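Local coordinates for cysteine desulfurase (Fervidobacterium islandicum, PDB 6A6E), which catalyses the pyridoxal-phosphate-dependent removal of sulfur from L-cysteine, probably supplying persulfide sulfur for iron-sulfur cluster assembly as SufS enzymes do, at residues T8-E13 against E312-E317; F22-R27 against S42-K47; G31-Y36 against K407-V412; K236-T241 against V401-T406. One frame throughout, in Å; residues are numbered along the deposited sequence.

Contact 1. Residues T8-E13 against E312-E317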
loop_
_atom_site.group_PDB
_atom_site.type_symbol
_atom_site.label_atom_id
_atom_site.label_comp_id
_atom_site.label_asym_id
_atom_site.label_seq_id
_atom_site.Cartn_x
_atom_site.Cartn_y
_atom_site.Cartn_z
ATOM N N THR A 8 27.058 25.780 5.112
ATOM C CA THR A 8 27.021 26.962 4.255
ATOM C C THR A 8 25.542 27.343 3.894
ATOM O O THR A 8 25.292 28.351 3.254
ATOM C CB THR A 8 27.893 26.715 2.982
ATOM O OG1 THR A 8 28.224 27.968 2.388
ATOM C CG2 THR A 8 27.210 25.865 1.913
ATOM N N VAL A 9 24.571 26.530 4.322
ATOM C CA VAL A 9 23.201 26.588 3.805
ATOM C C VAL A 9 22.237 27.094 4.859
ATOM O O VAL A 9 21.395 27.908 4.544
ATOM C CB VAL A 9 22.735 25.175 3.355
ATOM C CG1 VAL A 9 21.251 25.162 2.990
ATOM C CG2 VAL A 9 23.603 24.667 2.199
ATOM N N PHE A 10 22.331 26.559 6.083
ATOM C CA PHE A 10 21.378 26.835 7.132
ATOM C C PHE A 10 22.084 27.568 8.268
ATOM O O PHE A 10 23.195 27.207 8.609
ATOM C CB PHE A 10 20.837 25.517 7.743
ATOM C CG PHE A 10 19.944 24.731 6.832
ATOM C CD1 PHE A 10 18.811 25.292 6.317
ATOM C CD2 PHE A 10 20.220 23.418 6.546
ATOM C CE1 PHE A 10 17.959 24.564 5.485
ATOM C CE2 PHE A 10 19.404 22.680 5.696
ATOM C CZ PHE A 10 18.259 23.260 5.171
ATOM N N SER A 11 21.408 28.528 8.896
ATOM C CA SER A 11 21.888 29.156 10.120
ATOM C C SER A 11 21.935 28.120 11.235
ATOM O O SER A 11 21.346 27.045 11.124
ATOM C CB SER A 11 20.945 30.307 10.502
ATOM O OG SER A 11 19.629 29.859 10.811
ATOM N N ASP A 12 22.612 28.413 12.324
ATOM C CA ASP A 12 22.647 27.449 13.423
ATOM C C ASP A 12 21.283 27.298 14.055
ATOM O O ASP A 12 20.954 26.226 14.572
ATOM C CB ASP A 12 23.688 27.825 14.460
ATOM C CG ASP A 12 25.083 27.673 13.929
ATOM O OD1 ASP A 12 25.426 26.557 13.465
ATOM O OD2 ASP A 12 25.836 28.672 13.939
ATOM N N GLU A 13 20.481 28.357 14.001
ATOM C CA GLU A 13 19.123 28.280 14.497
ATOM C C GLU A 13 18.144 27.480 13.590
ATOM O O GLU A 13 17.310 26.762 14.103
ATOM C CB GLU A 13 18.555 29.686 14.652
ATOM C CG GLU A 13 17.126 29.717 15.218
ATOM C CD GLU A 13 16.278 30.884 14.713
ATOM O OE1 GLU A 13 16.801 31.775 13.990
ATOM O OE2 GLU A 13 15.068 30.912 15.053
ATOM N N GLU A 312 18.553 20.391 -0.925
ATOM C CA GLU A 312 19.395 19.868 -1.907
ATOM C C GLU A 312 20.845 20.283 -1.733
ATOM O O GLU A 312 21.738 19.413 -1.793
ATOM C CB GLU A 312 18.873 20.237 -3.281
ATOM C CG GLU A 312 19.775 19.824 -4.410
ATOM C CD GLU A 312 19.240 20.171 -5.796
ATOM O OE1 GLU A 312 17.999 20.326 -6.062
ATOM O OE2 GLU A 312 20.103 20.209 -6.689
ATOM N N LYS A 313 21.078 21.579 -1.493
ATOM C CA LYS A 313 22.428 22.086 -1.207
ATOM C C LYS A 313 23.034 21.492 0.045
ATOM O O LYS A 313 24.201 21.173 0.031
ATOM C CB LYS A 313 22.452 23.634 -1.077
ATOM C CG LYS A 313 22.459 24.386 -2.401
ATOM C CD LYS A 313 23.902 24.494 -2.929
ATOM C CE LYS A 313 24.036 25.140 -4.314
ATOM N NZ LYS A 313 23.701 24.198 -5.429
ATOM N N HIS A 314 22.261 21.382 1.128
ATOM C CA HIS A 314 22.755 20.805 2.359
ATOM C C HIS A 314 23.209 19.365 2.137
ATOM O O HIS A 314 24.345 19.004 2.472
ATOM C CB HIS A 314 21.728 20.889 3.456
ATOM C CG HIS A 314 22.118 20.184 4.716
ATOM N ND1 HIS A 314 23.226 20.534 5.456
ATOM C CD2 HIS A 314 21.517 19.181 5.402
ATOM C CE1 HIS A 314 23.300 19.774 6.532
ATOM N NE2 HIS A 314 22.277 18.943 6.530
ATOM N N VAL A 315 22.349 18.559 1.522
ATOM C CA VAL A 315 22.721 17.193 1.205
ATOM C C VAL A 315 23.955 17.122 0.292
ATOM O O VAL A 315 24.810 16.281 0.473
ATOM C CB VAL A 315 21.536 16.395 0.575
ATOM C CG1 VAL A 315 22.000 15.004 0.262
ATOM C CG2 VAL A 315 20.409 16.246 1.572
ATOM N N GLU A 316 24.039 18.034 -0.670
ATOM C CA GLU A 316 25.198 18.148 -1.527
ATOM C C GLU A 316 26.476 18.408 -0.719
ATOM O O GLU A 316 27.470 17.741 -0.917
ATOM C CB GLU A 316 24.954 19.254 -2.553
ATOM C CG GLU A 316 26.020 19.443 -3.598
ATOM C CD GLU A 316 25.462 20.187 -4.805
ATOM O OE1 GLU A 316 25.087 21.376 -4.646
ATOM O OE2 GLU A 316 25.374 19.586 -5.901
ATOM N N GLU A 317 26.436 19.314 0.225
ATOM C CA GLU A 317 27.653 19.625 0.986
ATOM C C GLU A 317 27.991 18.469 1.938
ATOM O O GLU A 317 29.158 18.132 2.137
ATOM C CB GLU A 317 27.558 20.995 1.706
ATOM C CG GLU A 317 26.980 20.959 3.112
ATOM C CD GLU A 317 26.582 22.346 3.663
ATOM O OE1 GLU A 317 27.192 23.346 3.155
ATOM O OE2 GLU A 317 25.670 22.400 4.590
#

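Contact 2. Residues F22-R27 against S42-K47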
loop_
_atom_site.group_PDB
_atom_site.type_symbol
_atom_site.label_atom_id
_atom_site.label_comp_id
_atom_site.label_asym_id
_atom_site.label_seq_id
_atom_site.Cartn_x
_atom_site.Cartn_y
_atom_site.Cartn_z
ATOM N N PHE A 22 13.006 15.831 14.585
ATOM C CA PHE A 22 13.188 14.361 14.487
ATOM C C PHE A 22 13.489 13.689 15.803
ATOM O O PHE A 22 14.643 13.555 16.172
ATOM C CB PHE A 22 14.257 14.062 13.472
ATOM C CG PHE A 22 13.903 14.566 12.137
ATOM C CD1 PHE A 22 14.204 15.882 11.792
ATOM C CD2 PHE A 22 13.136 13.796 11.245
ATOM C CE1 PHE A 22 13.822 16.420 10.576
ATOM C CE2 PHE A 22 12.782 14.330 9.990
ATOM C CZ PHE A 22 13.096 15.658 9.664
ATOM N N PRO A 23 12.453 13.261 16.503
ATOM C CA PRO A 23 12.668 12.772 17.828
ATOM C C PRO A 23 13.604 11.583 17.913
ATOM O O PRO A 23 14.221 11.420 18.954
ATOM C CB PRO A 23 11.279 12.381 18.302
ATOM C CG PRO A 23 10.347 13.194 17.459
ATOM C CD PRO A 23 11.027 13.258 16.136
ATOM N N ALA A 24 13.722 10.756 16.871
ATOM C CA ALA A 24 14.609 9.616 16.970
ATOM C C ALA A 24 16.052 10.049 17.283
ATOM O O ALA A 24 16.802 9.280 17.822
ATOM C CB ALA A 24 14.599 8.788 15.693
ATOM N N LEU A 25 16.425 11.267 16.904
ATOM C CA LEU A 25 17.773 11.737 17.114
ATOM C C LEU A 25 18.158 11.805 18.628
ATOM O O LEU A 25 19.333 11.743 18.939
ATOM C CB LEU A 25 17.998 13.087 16.405
ATOM C CG LEU A 25 17.869 13.048 14.901
ATOM C CD1 LEU A 25 18.082 14.432 14.310
ATOM C CD2 LEU A 25 18.826 12.004 14.378
ATOM N N LYS A 26 17.170 11.821 19.517
ATOM C CA LYS A 26 17.398 11.772 20.975
ATOM C C LYS A 26 17.642 10.384 21.513
ATOM O O LYS A 26 17.806 10.231 22.720
ATOM C CB LYS A 26 16.187 12.261 21.751
ATOM C CG LYS A 26 15.562 13.561 21.328
ATOM C CD LYS A 26 16.545 14.696 21.396
ATOM C CE LYS A 26 15.787 15.979 21.735
ATOM N NZ LYS A 26 16.728 17.134 21.744
ATOM N N ARG A 27 17.557 9.364 20.669
ATOM C CA ARG A 27 17.772 8.004 21.097
ATOM C C ARG A 27 19.300 7.880 21.390
ATOM O O ARG A 27 20.120 8.445 20.669
ATOM C CB ARG A 27 17.378 6.980 20.009
ATOM C CG ARG A 27 15.881 6.589 19.830
ATOM C CD ARG A 27 15.300 5.772 20.962
ATOM N NE ARG A 27 16.029 4.507 21.180
ATOM C CZ ARG A 27 15.830 3.370 20.502
ATOM N NH1 ARG A 27 14.917 3.284 19.539
ATOM N NH2 ARG A 27 16.520 2.297 20.799
ATOM N N SER A 42 15.708 3.891 4.407
ATOM C CA SER A 42 14.525 4.658 4.725
ATOM C C SER A 42 14.897 5.852 5.581
ATOM O O SER A 42 16.029 5.932 6.083
ATOM C CB SER A 42 13.448 3.822 5.425
ATOM O OG SER A 42 12.154 4.432 5.256
ATOM N N THR A 43 13.995 6.821 5.692
ATOM C CA THR A 43 14.304 8.034 6.473
ATOM C C THR A 43 13.499 8.166 7.733
ATOM O O THR A 43 12.414 7.554 7.912
ATOM C CB THR A 43 14.125 9.293 5.621
ATOM O OG1 THR A 43 12.808 9.280 5.057
ATOM C CG2 THR A 43 15.158 9.363 4.478
ATOM N N LEU A 44 13.986 9.030 8.600
ATOM C CA LEU A 44 13.365 9.266 9.909
ATOM C C LEU A 44 12.200 10.232 9.709
ATOM O O LEU A 44 12.150 10.957 8.698
ATOM C CB LEU A 44 14.390 9.883 10.863
ATOM C CG LEU A 44 15.663 9.128 11.183
ATOM C CD1 LEU A 44 16.490 9.981 12.128
ATOM C CD2 LEU A 44 15.452 7.732 11.754
ATOM N N LYS A 45 11.262 10.228 10.650
ATOM C CA LYS A 45 10.009 10.976 10.517
ATOM C C LYS A 45 9.961 12.237 11.358
ATOM O O LYS A 45 10.456 12.311 12.487
ATOM C CB LYS A 45 8.805 10.096 10.878
ATOM C CG LYS A 45 8.787 8.706 10.226
ATOM C CD LYS A 45 9.096 8.732 8.726
ATOM C CE LYS A 45 9.110 7.347 8.111
ATOM N NZ LYS A 45 9.790 7.441 6.788
ATOM N N CYS A 46 9.322 13.234 10.765
ATOM C CA CYS A 46 9.156 14.555 11.310
ATOM C C CYS A 46 7.957 14.586 12.235
ATOM O O CYS A 46 6.863 14.176 11.852
ATOM C CB CYS A 46 8.970 15.531 10.157
ATOM S SG CYS A 46 8.516 17.153 10.746
ATOM N N LYS A 47 8.140 15.063 13.460
ATOM C CA LYS A 47 7.061 15.042 14.438
ATOM C C LYS A 47 5.846 15.856 13.991
ATOM O O LYS A 47 4.727 15.389 14.108
ATOM C CB LYS A 47 7.551 15.577 15.741
ATOM C CG LYS A 47 6.567 15.435 16.875
ATOM C CD LYS A 47 7.317 15.628 18.193
ATOM C CE LYS A 47 6.677 16.706 19.023
ATOM N NZ LYS A 47 5.454 16.156 19.634
HETATM O O HOH W 1 12.292 10.817 14.197
#

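Contact 3. Residues G31-Y36 against K407-V412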
loop_
_atom_site.group_PDB
_atom_site.type_symbol
_atom_site.label_atom_id
_atom_site.label_comp_id
_atom_site.label_asym_id
_atom_site.label_seq_id
_atom_site.Cartn_x
_atom_site.Cartn_y
_atom_site.Cartn_z
ATOM N N GLY A 31 24.756 4.553 25.408
ATOM C CA GLY A 31 25.260 5.833 25.853
ATOM C C GLY A 31 25.820 6.773 24.809
ATOM O O GLY A 31 26.316 7.819 25.181
ATOM N N LYS A 32 25.737 6.441 23.517
ATOM C CA LYS A 32 26.084 7.395 22.445
ATOM C C LYS A 32 24.839 7.784 21.601
ATOM O O LYS A 32 23.961 6.938 21.314
ATOM C CB LYS A 32 27.143 6.810 21.546
ATOM C CG LYS A 32 28.385 6.421 22.310
ATOM C CD LYS A 32 29.496 6.105 21.379
ATOM C CE LYS A 32 30.780 5.819 22.151
ATOM N NZ LYS A 32 31.895 6.014 21.185
ATOM N N ARG A 33 24.765 9.051 21.215
ATOM C CA ARG A 33 23.639 9.509 20.445
ATOM C C ARG A 33 23.596 8.762 19.104
ATOM O O ARG A 33 24.630 8.336 18.533
ATOM C CB ARG A 33 23.664 11.025 20.219
ATOM C CG ARG A 33 24.712 11.466 19.215
ATOM C CD ARG A 33 24.812 12.983 19.048
ATOM N NE ARG A 33 25.842 13.313 18.058
ATOM C CZ ARG A 33 25.660 13.362 16.748
ATOM N NH1 ARG A 33 24.439 13.154 16.226
ATOM N NH2 ARG A 33 26.693 13.627 15.942
ATOM N N LEU A 34 22.365 8.621 18.631
ATOM C CA LEU A 34 22.079 7.978 17.353
ATOM C C LEU A 34 22.672 8.810 16.262
ATOM O O LEU A 34 22.392 9.990 16.116
ATOM C CB LEU A 34 20.551 7.797 17.150
ATOM C CG LEU A 34 20.159 7.379 15.711
ATOM C CD1 LEU A 34 20.728 5.980 15.390
ATOM C CD2 LEU A 34 18.650 7.431 15.537
ATOM N N VAL A 35 23.530 8.192 15.481
ATOM C CA VAL A 35 24.043 8.797 14.286
ATOM C C VAL A 35 23.442 8.006 13.089
ATOM O O VAL A 35 23.974 6.971 12.688
ATOM C CB VAL A 35 25.594 8.795 14.271
ATOM C CG1 VAL A 35 26.094 9.259 12.926
ATOM C CG2 VAL A 35 26.121 9.759 15.352
ATOM N N TYR A 36 22.388 8.539 12.477
ATOM C CA TYR A 36 21.588 7.748 11.502
ATOM C C TYR A 36 22.094 7.968 10.104
ATOM O O TYR A 36 21.857 9.023 9.508
ATOM C CB TYR A 36 20.098 8.060 11.604
ATOM C CG TYR A 36 19.239 7.143 10.764
ATOM C CD1 TYR A 36 18.872 5.895 11.219
ATOM C CD2 TYR A 36 18.857 7.492 9.490
ATOM C CE1 TYR A 36 18.134 5.018 10.437
ATOM C CE2 TYR A 36 18.029 6.652 8.726
ATOM C CZ TYR A 36 17.700 5.420 9.188
ATOM O OH TYR A 36 16.909 4.578 8.450
ATOM N N LYS A 407 27.977 17.389 9.701
ATOM C CA LYS A 407 29.360 17.015 9.512
ATOM C C LYS A 407 29.901 16.307 10.702
ATOM O O LYS A 407 30.695 15.397 10.565
ATOM C CB LYS A 407 30.202 18.231 9.205
ATOM C CG LYS A 407 30.015 18.639 7.766
ATOM C CD LYS A 407 30.770 19.916 7.480
ATOM C CE LYS A 407 30.895 20.151 5.992
ATOM N NZ LYS A 407 30.663 21.594 5.780
ATOM N N GLU A 408 29.435 16.671 11.885
ATOM C CA GLU A 408 29.815 15.907 13.065
ATOM C C GLU A 408 29.420 14.415 13.018
ATOM O O GLU A 408 30.209 13.535 13.431
ATOM C CB GLU A 408 29.290 16.570 14.325
ATOM C CG GLU A 408 29.727 15.769 15.537
ATOM C CD GLU A 408 29.244 16.339 16.846
ATOM O OE1 GLU A 408 29.890 17.297 17.334
ATOM O OE2 GLU A 408 28.260 15.796 17.407
ATOM N N ASP A 409 28.201 14.120 12.515
ATOM C CA ASP A 409 27.775 12.727 12.283
ATOM C C ASP A 409 28.801 11.995 11.455
ATOM O O ASP A 409 29.202 10.867 11.755
ATOM C CB ASP A 409 26.432 12.659 11.536
ATOM C CG ASP A 409 25.258 13.109 12.359
ATOM O OD1 ASP A 409 25.296 13.009 13.610
ATOM O OD2 ASP A 409 24.197 13.483 11.738
ATOM N N ILE A 410 29.205 12.617 10.384
ATOM C CA ILE A 410 30.191 12.032 9.517
ATOM C C ILE A 410 31.552 11.795 10.265
ATOM O O ILE A 410 32.178 10.701 10.122
ATOM C CB ILE A 410 30.331 12.890 8.275
ATOM C CG1 ILE A 410 29.037 12.783 7.457
ATOM C CG2 ILE A 410 31.498 12.455 7.412
ATOM C CD1 ILE A 410 28.938 13.718 6.280
ATOM N N ASP A 411 31.960 12.771 11.088
ATOM C CA ASP A 411 33.202 12.637 11.899
ATOM C C ASP A 411 33.106 11.471 12.885
ATOM O O ASP A 411 34.090 10.763 13.115
ATOM C CB ASP A 411 33.489 13.931 12.700
ATOM C CG ASP A 411 33.889 15.101 11.807
ATOM O OD1 ASP A 411 34.248 14.887 10.672
ATOM O OD2 ASP A 411 33.869 16.258 12.244
ATOM N N VAL A 412 31.926 11.245 13.459
ATOM C CA VAL A 412 31.734 10.026 14.243
ATOM C C VAL A 412 31.910 8.750 13.416
ATOM O O VAL A 412 32.529 7.776 13.901
ATOM C CB VAL A 412 30.403 10.027 15.024
ATOM C CG1 VAL A 412 30.225 8.751 15.852
ATOM C CG2 VAL A 412 30.331 11.256 15.920
HETATM O O HOH W 2 28.873 13.396 18.441
#

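Contact 4. Residues K236-T241 against V401-T406. With PLP (pyridoxal-5'-phosphate), chain E.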
loop_
_atom_site.group_PDB
_atom_site.type_symbol
_atom_site.label_atom_id
_atom_site.label_comp_id
_atom_site.label_asym_id
_atom_site.label_seq_id
_atom_site.Cartn_x
_atom_site.Cartn_y
_atom_site.Cartn_z
ATOM N N LYS A 236 11.208 7.200 1.768
ATOM C CA LYS A 236 12.521 7.744 1.529
ATOM C C LYS A 236 12.643 9.266 1.472
ATOM O O LYS A 236 13.774 9.774 1.422
ATOM C CB LYS A 236 13.199 7.119 0.301
ATOM C CG LYS A 236 13.538 5.638 0.528
ATOM C CD LYS A 236 14.315 5.056 -0.650
ATOM C CE LYS A 236 14.469 3.565 -0.490
ATOM N NZ LYS A 236 15.069 3.001 -1.742
ATOM N N ILE A 237 11.515 9.974 1.594
ATOM C CA ILE A 237 11.499 11.410 1.632
ATOM C C ILE A 237 10.817 11.931 2.888
ATOM O O ILE A 237 9.936 12.810 2.799
ATOM C CB ILE A 237 10.901 11.939 0.299
ATOM C CG1 ILE A 237 11.077 13.461 0.169
ATOM C CG2 ILE A 237 9.464 11.534 0.083
ATOM C CD1 ILE A 237 10.693 14.043 -1.194
ATOM N N LEU A 238 11.127 11.340 4.042
ATOM C CA LEU A 238 10.491 11.669 5.325
ATOM C C LEU A 238 9.041 11.251 5.452
ATOM O O LEU A 238 8.407 11.483 6.479
ATOM C CB LEU A 238 10.580 13.179 5.656
ATOM C CG LEU A 238 11.923 13.858 5.478
ATOM C CD1 LEU A 238 11.746 15.343 5.708
ATOM C CD2 LEU A 238 12.913 13.317 6.492
ATOM N N GLY A 239 8.519 10.531 4.463
ATOM C CA GLY A 239 7.097 10.262 4.416
ATOM C C GLY A 239 6.641 8.986 5.048
ATOM O O GLY A 239 7.451 8.170 5.516
ATOM N N PRO A 240 5.333 8.804 5.079
ATOM C CA PRO A 240 4.719 7.576 5.564
ATOM C C PRO A 240 5.197 6.358 4.806
ATOM O O PRO A 240 5.669 6.466 3.684
ATOM C CB PRO A 240 3.213 7.798 5.343
ATOM C CG PRO A 240 3.000 9.228 4.905
ATOM C CD PRO A 240 4.347 9.706 4.404
ATOM N N THR A 241 5.062 5.191 5.424
ATOM C CA THR A 241 5.222 3.969 4.683
ATOM C C THR A 241 3.944 3.669 3.930
ATOM O O THR A 241 2.894 4.242 4.188
ATOM C CB THR A 241 5.623 2.754 5.585
ATOM O OG1 THR A 241 4.746 2.646 6.709
ATOM C CG2 THR A 241 7.042 2.935 6.165
ATOM N N VAL A 401 23.511 9.905 3.667
ATOM C CA VAL A 401 23.187 11.125 4.389
ATOM C C VAL A 401 21.866 11.728 3.905
ATOM O O VAL A 401 21.459 11.519 2.754
ATOM C CB VAL A 401 24.295 12.221 4.269
ATOM C CG1 VAL A 401 25.548 11.785 4.967
ATOM C CG2 VAL A 401 24.673 12.508 2.809
ATOM N N TYR A 402 21.237 12.497 4.804
ATOM C CA TYR A 402 20.031 13.227 4.449
ATOM C C TYR A 402 19.896 14.466 5.354
ATOM O O TYR A 402 20.854 14.868 6.039
ATOM C CB TYR A 402 18.787 12.289 4.543
ATOM C CG TYR A 402 17.559 12.796 3.762
ATOM C CD1 TYR A 402 17.660 13.160 2.437
ATOM C CD2 TYR A 402 16.315 12.858 4.336
ATOM C CE1 TYR A 402 16.581 13.596 1.704
ATOM C CE2 TYR A 402 15.210 13.298 3.606
ATOM C CZ TYR A 402 15.352 13.678 2.292
ATOM O OH TYR A 402 14.263 14.111 1.576
ATOM N N LEU A 403 18.710 15.069 5.355
ATOM C CA LEU A 403 18.474 16.414 5.827
ATOM C C LEU A 403 19.025 16.736 7.211
ATOM O O LEU A 403 19.687 17.781 7.402
ATOM C CB LEU A 403 16.950 16.667 5.863
ATOM C CG LEU A 403 16.495 18.000 6.425
ATOM C CD1 LEU A 403 17.115 19.088 5.570
ATOM C CD2 LEU A 403 14.999 18.157 6.436
ATOM N N TYR A 404 18.703 15.863 8.169
ATOM C CA TYR A 404 18.969 16.017 9.569
ATOM C C TYR A 404 20.409 15.489 9.932
ATOM O O TYR A 404 20.739 15.356 11.109
ATOM C CB TYR A 404 17.876 15.278 10.423
ATOM C CG TYR A 404 17.476 13.925 9.798
ATOM C CD1 TYR A 404 18.405 12.869 9.689
ATOM C CD2 TYR A 404 16.217 13.753 9.226
ATOM C CE1 TYR A 404 18.084 11.670 9.057
ATOM C CE2 TYR A 404 15.868 12.559 8.552
ATOM C CZ TYR A 404 16.795 11.527 8.474
ATOM O OH TYR A 404 16.480 10.401 7.812
ATOM N N ASN A 405 21.223 15.144 8.965
ATOM C CA ASN A 405 22.607 14.763 9.267
ATOM C C ASN A 405 23.540 15.998 9.315
ATOM O O ASN A 405 23.223 17.059 8.786
ATOM C CB ASN A 405 23.168 13.733 8.273
ATOM C CG ASN A 405 22.560 12.350 8.447
ATOM O OD1 ASN A 405 22.031 11.787 7.465
ATOM N ND2 ASN A 405 22.608 11.786 9.683
ATOM N N THR A 406 24.675 15.837 9.983
ATOM C CA THR A 406 25.669 16.910 10.182
ATOM C C THR A 406 27.061 16.445 9.811
ATOM O O THR A 406 27.318 15.247 9.604
ATOM C CB THR A 406 25.717 17.372 11.658
ATOM O OG1 THR A 406 26.248 16.319 12.476
ATOM C CG2 THR A 406 24.326 17.803 12.141
HETATM N N1 PLP E . 15.136 1.695 -6.444
HETATM C C2 PLP E . 16.038 2.369 -5.780
HETATM C C2A PLP E . 17.206 2.968 -6.489
HETATM C C3 PLP E . 15.872 2.466 -4.330
HETATM O O3 PLP E . 16.794 3.117 -3.644
HETATM C C4 PLP E . 14.696 1.891 -3.679
HETATM C C4A PLP E . 14.413 2.027 -2.263
HETATM C C5 PLP E . 13.769 1.126 -4.519
HETATM C C6 PLP E . 14.069 1.090 -5.847
HETATM C C5A PLP E . 12.551 0.395 -3.944
HETATM O O4P PLP E . 11.661 1.093 -3.087
HETATM P P PLP E . 10.485 0.436 -2.183
HETATM O O1P PLP E . 9.471 -0.155 -3.079
HETATM O O2P PLP E . 11.261 -0.499 -1.302
HETATM O O3P PLP E . 9.975 1.669 -1.498
#

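Contact 1. Residues T8-E13 against E312-E317
Phe10 and His314 meet edge to face: the CD2-CE2 side of the phenyl ring is turned toward one face of the imidazole, with centroids 5.5 Å apart and planes at 61°. The imidazole is held in that pose at both nitrogens. ND1 donates to Glu317 OE2, one turn further along the helix, over 3.2 Å in a nearly straight bond (165°) lying in the ring plane and reaching the anti side of the carboxylate; NE2 is bonded to Asn405 O. Glu317 OE2 also takes a bond from Ser7 OG, while OE1 probably accepts from Thr8 N at 3.1 Å, although the placement of OE1 is less certain. With an alanine in place of Glu317, His314 ND1 and Ser7 OG would probably lose the carboxylate oxygen they share, and the imidazole would be less firmly fixed. Val9 fills the middle: CG1 lies over the centre of the Phe10 ring, and CG2 rests on Lys313 CB at 3.6 Å. Phe15 brings a second ring to His314. This edge-to-face pair with its histidine-carboxylate hydrogen bond lays the N-terminal lead-in to helix 12-20, N-capped by Ser11, across helix 308-327.

Contact 2. Residues F22-R27 against S42-K47
The phenyl ring of Phe22 is the main flat group, and it lies against the backbone from Leu44 to Cys46. Leu44 O sits at the ring edge, near its plane, 3.7 Å from CE2. Lys45 O approaches obliquely, 3.3 Å from CD2, and Cys46 N comes in obliquely at CE2. Cys46 CB makes the close side-chain contact, 4.0 Å from Phe22 CE2, with SG farther out in an oblique sulfur-aromatic contact, 5.4 Å from the ring centroid and 26° off the normal. The ring of Tyr404 and Tyr302 of helix 290-306 also pack on Phe22. The puckered Pro23 ring offers CG to the aliphatic part of Lys47, 4.0 Å from its CD; the lysine chain crosses at about a right angle and carries its amine on to a salt bridge with Glu51. Leu44 uses both methyls: CD1 meets Leu25 CD2 at 3.8 Å, and CD2 faces Ala24 CB. A single water bridges the backbones, accepting from Ala24 N at 3.0 Å and donating to Lys45 O at 2.9 Å, which satisfies two buried polar atoms. Lys45 turns the other way, its NZ bonded to Thr43 O and to Gly239 O. Arg27 forms a salt bridge with Glu74 of the second subunit, and Pro23 packs on Tyr59 of that subunit. The whole is a short 3-10 turn seated through an aromatic-aliphatic core on the extended chain that leads to Cys46, the N-cap of helix 47-59, close to the dimer interface.

Contact 3. Residues G31-Y36 against K407-V412
Strand 32-36 passes the first turns of helix 407-423 with Val35 CA and Asp409 CA 5.8 Å apart, close enough for side chains on one side of the strand to reach the helix. Arg33 does so with its guanidinium. CG stands between the backbone N and the carbonyl carbon (chi1 73°), and the extended chain beyond it delivers the group end-on: NH1 and NH2 both donate to one oxygen, Asp409 OD1, each at 2.8 Å. That oxygen lies near the guanidinium plane, but both bonds bend to about 140°, the price of sharing one acceptor, and the carboxylate plane is turned 32° from the guanidinium. Asp409 is steadied by Asn405 ND2 on its other oxygen, OD2. In this protein the salt-bridge network ties strand 32-36, which lies beside strand 368-373, to the C-terminal helix; the packing of that helix on the mixed sheet belongs to the small, C-terminal domain of fold-type I PLP enzymes. Glu408 adds a second charge: its OE2 accepts a weak bond from Arg33 NH2 at 3.1 Å, and a water accepts from Arg33 NE and donates to Glu408 OE2 at 2.7 Å. A methionine replacing Arg33 is likely to leave the Asp409 and Glu408 carboxylates close together without their shared counter-charge. Val35 CG2 sits over one face of the guanidinium, while its CG1 slides past Asp409 CB at 3.7 Å. Further along the helix, Val412 CG1 approaches Val35 CG2 at 4.3 Å.

Contact 4. Residues K236-T241 against V401-T406
One methyl, Leu238 CD2, touches the edges of two tyrosine rings at once, only two residues past a lysine joined covalently to the cofactor. It lies near both ring planes, 3.7 Å from Tyr402 CE2 and 3.7 Å from Tyr404 CE2. The backbone of Leu238 has a positive phi of 69°, unusual for a residue other than glycine, and CG, anti to the carbonyl carbon, brings the methyls up to the tyrosines. Leu238 CD1 approaches Leu403 CD2 more loosely. Beside it Ile237 CG1 packs 3.5 Å from Tyr402 OH, and that hydroxyl is bonded to Pro216 O; Tyr404 OH is held by Asn39 OD1 and Leu44 N. The tyrosines are set by a type I beta turn, Tyr402 to Asn405, closed by Asn405 N to Tyr402 O at 3.0 Å. In return Asn405 OD1 accepts from Tyr402 N at 2.9 Å, in the carbonyl plane and on a lone pair. Leu303 of helix 290-306 packs on Ile237 and Leu238. At the start of its segment, the extended chain of Lys236 runs to the cofactor, where NZ is covalently bonded to PLP C4A at 1.3 Å, a length consistent with an imine. Thr104, Gln213, Ser233 and His235, together with Thr287 of the second subunit, hydrogen-bond the PLP. The bond is consistent with the internal aldimine, the resting state from which cysteine would displace the lysine by transaldimination.

Overall arrangement
Contact 4 touches each of the other three and alone carries the cofactor. Contact 2 lies nearest to it, with centres 8 Å apart, and Thr43 OG1 meets Leu238 N at 2.8 Å, joining the 42-47 loop to the chain just after the PLP lysine. The side chain of Lys45 remains about 10 Å from the PLP. Asn405 of contact 4 serves two neighbours: its ND2 is 2.9 Å from Tyr36 O of contact 3, and its carbonyl faces contact 1. Contacts 2 and 3 meet where Arg27 O lies 3.0 Å from Leu34 N, whereas contacts 1 and 3, with centres 17 Å apart, do not touch. Contacts 2, 3 and 4 also reach the second subunit.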